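Local coordinates for protein glycosyl hydrolase, family 38 (Enterococcus faecalis, PDB 5KBP) that probably hydrolyses alpha-mannosidic linkages in carbohydrates, at residues Glu70-Val75 and Gln115-Pro120; Thr282-Ser287 and Glu694-Pro699; Glu425-Pro430 and Lys444-Pro449. One frame throughout, in Å; residues are numbered along the deposited sequence.

Interaction 1. Residues Glu70-Val75 and Gln115-Pro120; sequences EKKEAV and QKWGAP. With SO4 (sulfate ion), chain E; SO4 (sulfate ion), chain C.
With chi1 at 169°, V75 holds CG1 anti to the backbone N and so turns that methyl onto the benzene half of W117, whose own chi1 of -60° sets the indole anti to the carbonyl carbon and carries its far end across to E70-V75. The evidence for packing is V75 CG1 to W117 CZ3 at 3.8 Å, followed by V75 CG1 to W117 CE3 at 4.1 Å; the methyl approaches the ring obliquely. K72 adds a second, looser touch. Its fully extended chain runs across the indole at about a right angle, and its CG and CE both lie 4.1 Å from W117 CH2. No hydrogen bond links the two segments; the atoms that meet are carbons, and the lysine takes part through its methylenes while its ammonium end continues past the ring.

Beyond the ring K72 NZ meets a sulfate ion, probably from the crystallisation liquor; the modelled separation of K72 NZ from the sulfate O2, 2.5 Å, is too short to be taken literally. K71, at the N-cap position, bends at chi2 and chi3 and donates from NZ to O1 of another sulfate at 3.0 Å.

The contact joins the first turn of helix 72-80 to the C-terminal end of helix 100-117 within the N-terminal domain of the family 38 fold. W117 also packs on L61 and L65 of helix 59-65 and on K76 and V79 further along helix 72-80, whereas V75 reaches L61 and L40, the latter on helix 25-45, making a small helical cluster.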
loop_
_atom_site.group_PDB
_atom_site.type_symbol
_atom_site.label_atom_id
_atom_site.label_comp_id
_atom_site.label_asym_id
_atom_site.label_seq_id
_atom_site.Cartn_x
_atom_site.Cartn_y
_atom_site.Cartn_z
ATOM N N GLU A 70 -22.249 -3.012 -9.940
ATOM C CA GLU A 70 -23.580 -3.150 -10.519
ATOM C C GLU A 70 -24.477 -4.098 -9.734
ATOM O O GLU A 70 -25.630 -4.299 -10.131
ATOM C CB GLU A 70 -23.472 -3.612 -11.973
ATOM C CG GLU A 70 -22.895 -2.556 -12.905
ATOM C CD GLU A 70 -22.813 -3.022 -14.345
ATOM O OE1 GLU A 70 -22.034 -2.427 -15.118
ATOM O OE2 GLU A 70 -23.527 -3.983 -14.704
ATOM N N LYS A 71 -23.982 -4.681 -8.643
ATOM C CA LYS A 71 -24.781 -5.525 -7.766
ATOM C C LYS A 71 -25.322 -4.766 -6.562
ATOM O O LYS A 71 -25.859 -5.388 -5.641
ATOM C CB LYS A 71 -23.954 -6.724 -7.289
ATOM C CG LYS A 71 -23.297 -7.521 -8.404
ATOM C CD LYS A 71 -24.321 -8.275 -9.238
ATOM C CE LYS A 71 -24.986 -9.380 -8.434
ATOM N NZ LYS A 71 -25.925 -10.180 -9.269
ATOM N N LYS A 72 -25.193 -3.435 -6.548
ATOM C CA LYS A 72 -25.596 -2.660 -5.377
ATOM C C LYS A 72 -27.095 -2.766 -5.123
ATOM O O LYS A 72 -27.529 -2.863 -3.969
ATOM C CB LYS A 72 -25.185 -1.196 -5.545
ATOM C CG LYS A 72 -25.604 -0.311 -4.380
ATOM C CD LYS A 72 -24.980 1.071 -4.463
ATOM C CE LYS A 72 -25.309 1.887 -3.224
ATOM N NZ LYS A 72 -24.586 3.188 -3.186
ATOM N N GLU A 73 -27.904 -2.747 -6.187
ATOM C CA GLU A 73 -29.349 -2.863 -6.012
ATOM C C GLU A 73 -29.730 -4.220 -5.436
ATOM O O GLU A 73 -30.658 -4.319 -4.624
ATOM C CB GLU A 73 -30.065 -2.622 -7.340
ATOM C CG GLU A 73 -30.118 -1.163 -7.765
ATOM C CD GLU A 73 -30.776 -0.273 -6.727
ATOM O OE1 GLU A 73 -30.320 0.876 -6.555
ATOM O OE2 GLU A 73 -31.747 -0.722 -6.081
ATOM N N ALA A 74 -29.031 -5.280 -5.848
ATOM C CA ALA A 74 -29.285 -6.597 -5.271
ATOM C C ALA A 74 -28.925 -6.625 -3.790
ATOM O O ALA A 74 -29.651 -7.212 -2.979
ATOM C CB ALA A 74 -28.505 -7.666 -6.035
ATOM N N VAL A 75 -27.807 -5.996 -3.419
ATOM C CA VAL A 75 -27.416 -5.930 -2.013
ATOM C C VAL A 75 -28.428 -5.120 -1.216
ATOM O O VAL A 75 -28.796 -5.487 -0.092
ATOM C CB VAL A 75 -25.995 -5.348 -1.882
ATOM C CG1 VAL A 75 -25.681 -5.022 -0.430
ATOM C CG2 VAL A 75 -24.971 -6.321 -2.444
ATOM N N GLN A 115 -27.318 2.350 8.770
ATOM C CA GLN A 115 -28.513 3.130 8.476
ATOM C C GLN A 115 -28.635 3.463 6.995
ATOM O O GLN A 115 -29.748 3.712 6.521
ATOM C CB GLN A 115 -28.521 4.417 9.305
ATOM C CG GLN A 115 -28.529 4.189 10.810
ATOM C CD GLN A 115 -29.765 3.447 11.278
ATOM O OE1 GLN A 115 -30.838 3.575 10.689
ATOM N NE2 GLN A 115 -29.617 2.661 12.339
ATOM N N LYS A 116 -27.522 3.474 6.256
ATOM C CA LYS A 116 -27.595 3.718 4.820
ATOM C C LYS A 116 -28.233 2.546 4.084
ATOM O O LYS A 116 -28.886 2.745 3.054
ATOM C CB LYS A 116 -26.201 3.998 4.262
ATOM C CG LYS A 116 -25.533 5.228 4.855
ATOM C CD LYS A 116 -24.103 5.379 4.357
ATOM C CE LYS A 116 -23.416 6.574 4.999
ATOM N NZ LYS A 116 -21.993 6.698 4.574
ATOM N N TRP A 117 -28.054 1.328 4.594
ATOM C CA TRP A 117 -28.635 0.140 3.981
ATOM C C TRP A 117 -29.990 -0.215 4.580
ATOM O O TRP A 117 -30.910 -0.598 3.848
ATOM C CB TRP A 117 -27.678 -1.046 4.124
ATOM C CG TRP A 117 -26.350 -0.813 3.485
ATOM C CD1 TRP A 117 -25.195 -0.436 4.103
ATOM C CD2 TRP A 117 -26.041 -0.931 2.094
ATOM N NE1 TRP A 117 -24.182 -0.317 3.183
ATOM C CE2 TRP A 117 -24.676 -0.615 1.940
ATOM C CE3 TRP A 117 -26.785 -1.276 0.962
ATOM C CZ2 TRP A 117 -24.042 -0.634 0.703
ATOM C CZ3 TRP A 117 -26.153 -1.295 -0.265
ATOM C CH2 TRP A 117 -24.797 -0.975 -0.385
ATOM N N GLY A 118 -30.130 -0.096 5.897
ATOM C CA GLY A 118 -31.381 -0.398 6.560
ATOM C C GLY A 118 -31.308 -0.210 8.061
ATOM O O GLY A 118 -31.781 0.800 8.591
ATOM N N ALA A 119 -30.705 -1.178 8.753
ATOM C CA ALA A 119 -30.589 -1.166 10.206
ATOM C C ALA A 119 -29.597 -2.238 10.641
ATOM O O ALA A 119 -29.455 -3.262 9.963
ATOM C CB ALA A 119 -31.949 -1.392 10.869
ATOM N N PRO A 120 -28.894 -2.043 11.752
ATOM C CA PRO A 120 -27.906 -3.030 12.191
ATOM C C PRO A 120 -28.502 -4.113 13.074
ATOM O O PRO A 120 -29.527 -3.932 13.735
ATOM C CB PRO A 120 -26.913 -2.175 12.990
ATOM C CG PRO A 120 -27.773 -1.110 13.591
ATOM C CD PRO A 120 -28.864 -0.824 12.582
HETATM S S SO4 E . -26.820 4.845 -5.330
HETATM O O1 SO4 E . -26.680 5.465 -6.645
HETATM O O2 SO4 E . -25.551 4.933 -4.614
HETATM O O3 SO4 E . -27.194 3.444 -5.491
HETATM O O4 SO4 E . -27.855 5.540 -4.571
HETATM S S SO4 C . -24.146 -12.567 -11.851
HETATM O O1 SO4 C . -24.509 -11.155 -11.782
HETATM O O2 SO4 C . -22.826 -12.704 -12.460
HETATM O O3 SO4 C . -25.129 -13.279 -12.662
HETATM O O4 SO4 C . -24.124 -13.132 -10.505
#

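Interaction 2. Residues Thr282-Ser287 and Glu694-Pro699; sequences TGELTS and EVVTRP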
loop_
_atom_site.group_PDB
_atom_site.type_symbol
_atom_site.label_atom_id
_atom_site.label_comp_id
_atom_site.label_asym_id
_atom_site.label_seq_id
_atom_site.Cartn_x
_atom_site.Cartn_y
_atom_site.Cartn_z
ATOM N N THR A 282 -17.835 -10.032 35.547
ATOM C CA THR A 282 -17.571 -8.618 35.778
ATOM C C THR A 282 -16.189 -8.250 35.262
ATOM O O THR A 282 -15.199 -8.907 35.599
ATOM C CB THR A 282 -17.677 -8.270 37.268
ATOM O OG1 THR A 282 -18.996 -8.561 37.737
ATOM C CG2 THR A 282 -17.374 -6.795 37.489
ATOM N N GLY A 283 -16.129 -7.197 34.447
ATOM C CA GLY A 283 -14.852 -6.628 34.050
ATOM C C GLY A 283 -14.221 -7.315 32.848
ATOM O O GLY A 283 -14.900 -7.829 31.958
ATOM N N GLU A 284 -12.888 -7.315 32.833
ATOM C CA GLU A 284 -12.138 -7.880 31.720
ATOM C C GLU A 284 -12.370 -9.382 31.614
ATOM O O GLU A 284 -12.574 -10.079 32.613
ATOM C CB GLU A 284 -10.641 -7.606 31.889
ATOM C CG GLU A 284 -10.185 -6.206 31.514
ATOM C CD GLU A 284 -8.687 -6.034 31.686
ATOM O OE1 GLU A 284 -8.077 -6.852 32.406
ATOM O OE2 GLU A 284 -8.118 -5.088 31.101
ATOM N N LEU A 285 -12.318 -9.877 30.382
ATOM C CA LEU A 285 -12.352 -11.305 30.080
ATOM C C LEU A 285 -11.068 -11.614 29.318
ATOM O O LEU A 285 -11.050 -11.618 28.085
ATOM C CB LEU A 285 -13.596 -11.684 29.275
ATOM C CG LEU A 285 -14.945 -11.225 29.830
ATOM C CD1 LEU A 285 -16.080 -11.723 28.950
ATOM C CD2 LEU A 285 -15.131 -11.687 31.266
ATOM N N THR A 286 -9.986 -11.858 30.058
ATOM C CA THR A 286 -8.664 -12.057 29.479
ATOM C C THR A 286 -8.157 -13.484 29.686
ATOM O O THR A 286 -6.947 -13.718 29.724
ATOM C CB THR A 286 -7.672 -11.052 30.065
ATOM O OG1 THR A 286 -8.368 -9.851 30.425
ATOM C CG2 THR A 286 -6.593 -10.706 29.046
ATOM N N SER A 287 -9.077 -14.443 29.818
ATOM C CA SER A 287 -8.732 -15.848 30.037
ATOM C C SER A 287 -7.842 -16.011 31.268
ATOM O O SER A 287 -6.852 -16.747 31.249
ATOM C CB SER A 287 -8.066 -16.456 28.799
ATOM O OG SER A 287 -8.868 -16.275 27.646
ATOM N N GLU A 694 -10.683 3.166 30.808
ATOM C CA GLU A 694 -10.636 2.466 32.082
ATOM C C GLU A 694 -9.193 2.325 32.541
ATOM O O GLU A 694 -8.309 2.010 31.740
ATOM C CB GLU A 694 -11.291 1.082 31.955
ATOM C CG GLU A 694 -10.995 0.120 33.087
ATOM C CD GLU A 694 -11.570 -1.259 32.826
ATOM O OE1 GLU A 694 -12.180 -1.837 33.749
ATOM O OE2 GLU A 694 -11.418 -1.759 31.691
ATOM N N VAL A 695 -8.967 2.566 33.828
ATOM C CA VAL A 695 -7.733 2.180 34.502
ATOM C C VAL A 695 -8.051 0.884 35.238
ATOM O O VAL A 695 -8.607 0.898 36.341
ATOM C CB VAL A 695 -7.229 3.270 35.450
ATOM C CG1 VAL A 695 -6.003 2.786 36.208
ATOM C CG2 VAL A 695 -6.909 4.537 34.674
ATOM N N VAL A 696 -7.708 -0.241 34.623
ATOM C CA VAL A 696 -8.120 -1.552 35.111
ATOM C C VAL A 696 -7.145 -2.033 36.178
ATOM O O VAL A 696 -5.928 -1.815 36.083
ATOM C CB VAL A 696 -8.229 -2.557 33.947
ATOM C CG1 VAL A 696 -6.870 -2.801 33.302
ATOM C CG2 VAL A 696 -8.850 -3.860 34.419
ATOM N N THR A 697 -7.685 -2.677 37.209
ATOM C CA THR A 697 -6.885 -3.273 38.271
ATOM C C THR A 697 -6.644 -4.739 37.937
ATOM O O THR A 697 -7.597 -5.501 37.737
ATOM C CB THR A 697 -7.584 -3.132 39.622
ATOM O OG1 THR A 697 -7.690 -1.745 39.968
ATOM C CG2 THR A 697 -6.805 -3.861 40.705
ATOM N N ARG A 698 -5.373 -5.133 37.870
ATOM C CA ARG A 698 -5.012 -6.487 37.497
ATOM C C ARG A 698 -4.225 -7.160 38.615
ATOM O O ARG A 698 -3.443 -6.498 39.307
ATOM C CB ARG A 698 -4.181 -6.495 36.203
ATOM C CG ARG A 698 -4.912 -5.925 34.995
ATOM C CD ARG A 698 -4.244 -6.345 33.697
ATOM N NE ARG A 698 -5.108 -6.125 32.540
ATOM C CZ ARG A 698 -4.856 -5.252 31.571
ATOM N NH1 ARG A 698 -5.702 -5.121 30.559
ATOM N NH2 ARG A 698 -3.753 -4.519 31.607
ATOM N N PRO A 699 -4.407 -8.463 38.818
ATOM C CA PRO A 699 -3.721 -9.141 39.923
ATOM C C PRO A 699 -2.303 -9.550 39.558
ATOM O O PRO A 699 -2.012 -9.924 38.419
ATOM C CB PRO A 699 -4.599 -10.372 40.172
ATOM C CG PRO A 699 -5.159 -10.685 38.822
ATOM C CD PRO A 699 -5.337 -9.362 38.111
#
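An interdomain salt bridge between E284 and R698 ties the loop that follows strand 280-282, in the N-terminal domain of the family 38 fold, to strand 695-699, which is outermost within this chain in a large antiparallel sheet of the C-terminal domain. It is a two-pronged carboxylate-guanidinium pair. R698 NE donates to E284 OE1 at 3.1 Å with an N-H...O angle of 152°, and OE1 receives it through its syn lone pair, a little out of the guanidinium plane. R698 NH1 faces E284 OE2, but the modelled 2.5 Å between these two atoms is doubtfully short. The two flat groups are turned 27° from each other, so the pairing is twisted and not coplanar. Each side chain is largely extended, and the two cross at about a right angle.

V696 completes the contact. Its chi1 of 64° places CG1 between the backbone N and the carbonyl carbon, which brings that methyl 3.6 Å above the guanidinium plane, over its centre. The same CG1 lies 3.4 Å from E284 OE2, while V696 CG2 comes within 3.5 Å of E284 CD. Elsewhere R698 NH2 is hydrogen-bonded to Y738 OH, and E284 packs on F96.

All three touching residues are buried, so opposite charges offset each other away from solvent while V696 CG1 covers one face of the guanidinium. A second carboxylate is near, E694 OE2 standing 4.7 Å from E284 OE2; their mutual repulsion may be eased by R698, whose positive charge would favour an ionised E284.

Interaction 3. Residues Glu425-Pro430 and Lys444-Pro449; sequences EIERLP and KQKATP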
loop_
_atom_site.group_PDB
_atom_site.type_symbol
_atom_site.label_atom_id
_atom_site.label_comp_id
_atom_site.label_asym_id
_atom_site.label_seq_id
_atom_site.Cartn_x
_atom_site.Cartn_y
_atom_site.Cartn_z
ATOM N N GLU A 425 10.205 31.098 9.926
ATOM C CA GLU A 425 10.824 31.626 8.717
ATOM C C GLU A 425 11.112 33.111 8.902
ATOM O O GLU A 425 10.190 33.904 9.118
ATOM C CB GLU A 425 9.908 31.400 7.516
ATOM C CG GLU A 425 10.448 31.929 6.201
ATOM C CD GLU A 425 9.396 31.934 5.108
ATOM O OE1 GLU A 425 8.660 32.937 4.993
ATOM O OE2 GLU A 425 9.297 30.929 4.373
ATOM N N ILE A 426 12.388 33.489 8.819
ATOM C CA ILE A 426 12.773 34.885 8.998
ATOM C C ILE A 426 13.026 35.607 7.678
ATOM O O ILE A 426 12.957 36.845 7.643
ATOM C CB ILE A 426 14.008 35.007 9.915
ATOM C CG1 ILE A 426 15.191 34.229 9.335
ATOM C CG2 ILE A 426 13.678 34.522 11.320
ATOM C CD1 ILE A 426 16.464 34.372 10.142
ATOM N N GLU A 427 13.309 34.880 6.599
ATOM C CA GLU A 427 13.520 35.489 5.294
ATOM C C GLU A 427 13.006 34.544 4.220
ATOM O O GLU A 427 12.852 33.340 4.445
ATOM C CB GLU A 427 14.996 35.828 5.060
ATOM C CG GLU A 427 15.412 37.171 5.637
ATOM C CD GLU A 427 16.721 37.100 6.392
ATOM O OE1 GLU A 427 17.388 36.047 6.335
ATOM O OE2 GLU A 427 17.080 38.099 7.050
ATOM N N ARG A 428 12.747 35.102 3.039
ATOM C CA ARG A 428 12.128 34.334 1.962
ATOM C C ARG A 428 12.456 34.990 0.631
ATOM O O ARG A 428 12.101 36.152 0.409
ATOM C CB ARG A 428 10.618 34.249 2.171
ATOM C CG ARG A 428 9.866 33.489 1.095
ATOM C CD ARG A 428 8.754 32.667 1.718
ATOM N NE ARG A 428 7.517 32.721 0.946
ATOM C CZ ARG A 428 6.402 32.085 1.289
ATOM N NH1 ARG A 428 6.372 31.342 2.387
ATOM N NH2 ARG A 428 5.318 32.189 0.533
ATOM N N LEU A 429 13.127 34.249 -0.251
ATOM C CA LEU A 429 13.467 34.733 -1.585
ATOM C C LEU A 429 12.727 33.901 -2.623
ATOM O O LEU A 429 13.133 32.763 -2.910
ATOM C CB LEU A 429 14.978 34.662 -1.821
ATOM C CG LEU A 429 15.892 35.409 -0.847
ATOM C CD1 LEU A 429 17.343 35.311 -1.299
ATOM C CD2 LEU A 429 15.466 36.864 -0.699
ATOM N N PRO A 430 11.642 34.407 -3.208
ATOM C CA PRO A 430 10.924 33.633 -4.226
ATOM C C PRO A 430 11.787 33.395 -5.456
ATOM O O PRO A 430 12.755 34.111 -5.720
ATOM C CB PRO A 430 9.711 34.511 -4.554
ATOM C CG PRO A 430 9.578 35.445 -3.389
ATOM C CD PRO A 430 10.975 35.683 -2.910
ATOM N N LYS A 444 22.541 31.836 2.766
ATOM C CA LYS A 444 23.532 31.119 3.562
ATOM C C LYS A 444 24.626 32.058 4.054
ATOM O O LYS A 444 25.136 31.900 5.170
ATOM C CB LYS A 444 24.134 29.981 2.738
ATOM C CG LYS A 444 24.737 28.849 3.556
ATOM C CD LYS A 444 23.739 27.715 3.739
ATOM C CE LYS A 444 24.405 26.477 4.319
ATOM N NZ LYS A 444 23.467 25.322 4.381
ATOM N N GLN A 445 24.993 33.045 3.240
ATOM C CA GLN A 445 26.047 33.990 3.580
ATOM C C GLN A 445 25.542 35.198 4.358
ATOM O O GLN A 445 26.359 35.942 4.911
ATOM C CB GLN A 445 26.754 34.470 2.309
ATOM C CG GLN A 445 27.450 33.367 1.530
ATOM C CD GLN A 445 27.754 33.771 0.101
ATOM O OE1 GLN A 445 27.528 34.915 -0.294
ATOM N NE2 GLN A 445 28.264 32.830 -0.685
ATOM N N LYS A 446 24.230 35.417 4.410
ATOM C CA LYS A 446 23.697 36.568 5.125
ATOM C C LYS A 446 23.787 36.340 6.628
ATOM O O LYS A 446 23.393 35.284 7.131
ATOM C CB LYS A 446 22.250 36.829 4.711
ATOM C CG LYS A 446 21.693 38.151 5.217
ATOM C CD LYS A 446 20.289 38.403 4.691
ATOM C CE LYS A 446 19.777 39.772 5.118
ATOM N NZ LYS A 446 18.413 40.053 4.587
ATOM N N ALA A 447 24.309 37.333 7.343
ATOM C CA ALA A 447 24.460 37.220 8.786
ATOM C C ALA A 447 23.098 37.117 9.461
ATOM O O ALA A 447 22.098 37.659 8.984
ATOM C CB ALA A 447 25.232 38.418 9.338
ATOM N N THR A 448 23.067 36.408 10.589
ATOM C CA THR A 448 21.828 36.186 11.317
ATOM C C THR A 448 21.738 37.155 12.481
ATOM O O THR A 448 22.568 37.078 13.402
ATOM C CB THR A 448 21.751 34.750 11.825
ATOM O OG1 THR A 448 21.803 33.846 10.714
ATOM C CG2 THR A 448 20.457 34.527 12.598
ATOM N N PRO A 449 20.775 38.071 12.492
ATOM C CA PRO A 449 20.606 38.947 13.655
ATOM C C PRO A 449 20.117 38.158 14.859
ATOM O O PRO A 449 19.524 37.085 14.739
ATOM C CB PRO A 449 19.552 39.962 13.194
ATOM C CG PRO A 449 19.474 39.810 11.698
ATOM C CD PRO A 449 19.814 38.383 11.422
#
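The side chains of E427 and K446 meet at a slant, the lysine chain passing beside the flat carboxylate before its ammonium meets one oxygen. K446 is extended throughout, with CG anti to the backbone N (chi1 -170°), and this stretch takes NZ over to E427. The glutamate answers with a bend at chi2 (134°) that swings its carboxylate along the last part of the lysine. K446 CE consequently lies 3.7 Å from E427 OE2. Beyond it, K446 NZ reaches E427 OE2 at 3.4 Å. That last distance qualifies as a salt bridge, but the hydrogen bond within it is weak. Electrostatic attraction, with methylenes lying alongside the carboxylate, therefore describes the pair better than a firm directional bond.

The backbone accounts for the glutamate's direction. I426 and E427 both face K488 of the adjoining strand, forming a classic beta bulge, and both residues direct their CB atoms toward K444-P449. On the same strand R428 NH1 and E425 OE2 form a separate salt bridge at 3.6 Å, the oxygen lying at the guanidinium edge and in its plane.

This surface contact links strand 416-430, outermost within this chain in a three-stranded antiparallel sheet, to the turn leaving helix 436-445. L429 packs against L439 and L443 of that helix, R428 pairs with D475 and makes a cation-pi contact with Y485, and T448 is hydrogen-bonded to E468 and K488 on the sheet's other two strands, 463-475 and 483-499.

In the fold
Burial does not dictate the chemistry here: interactions 2 and 3 are both charged pairs, one buried and one on the surface. Interaction 2 joins two domains far apart in sequence, whereas interaction 3 stays within one domain and is held more loosely. Interaction 1, partly buried, has no polar link across its segments and belongs to a helical part of the N-terminal domain. Interactions 1 and 2 share that domain without sharing an element, their nearest atoms being about 22 Å apart. Interactions 2 and 3 lie on opposite sides of the chain's centre, their own centres about 57 Å apart, although interaction 3 falls between the segments of interaction 2 in sequence.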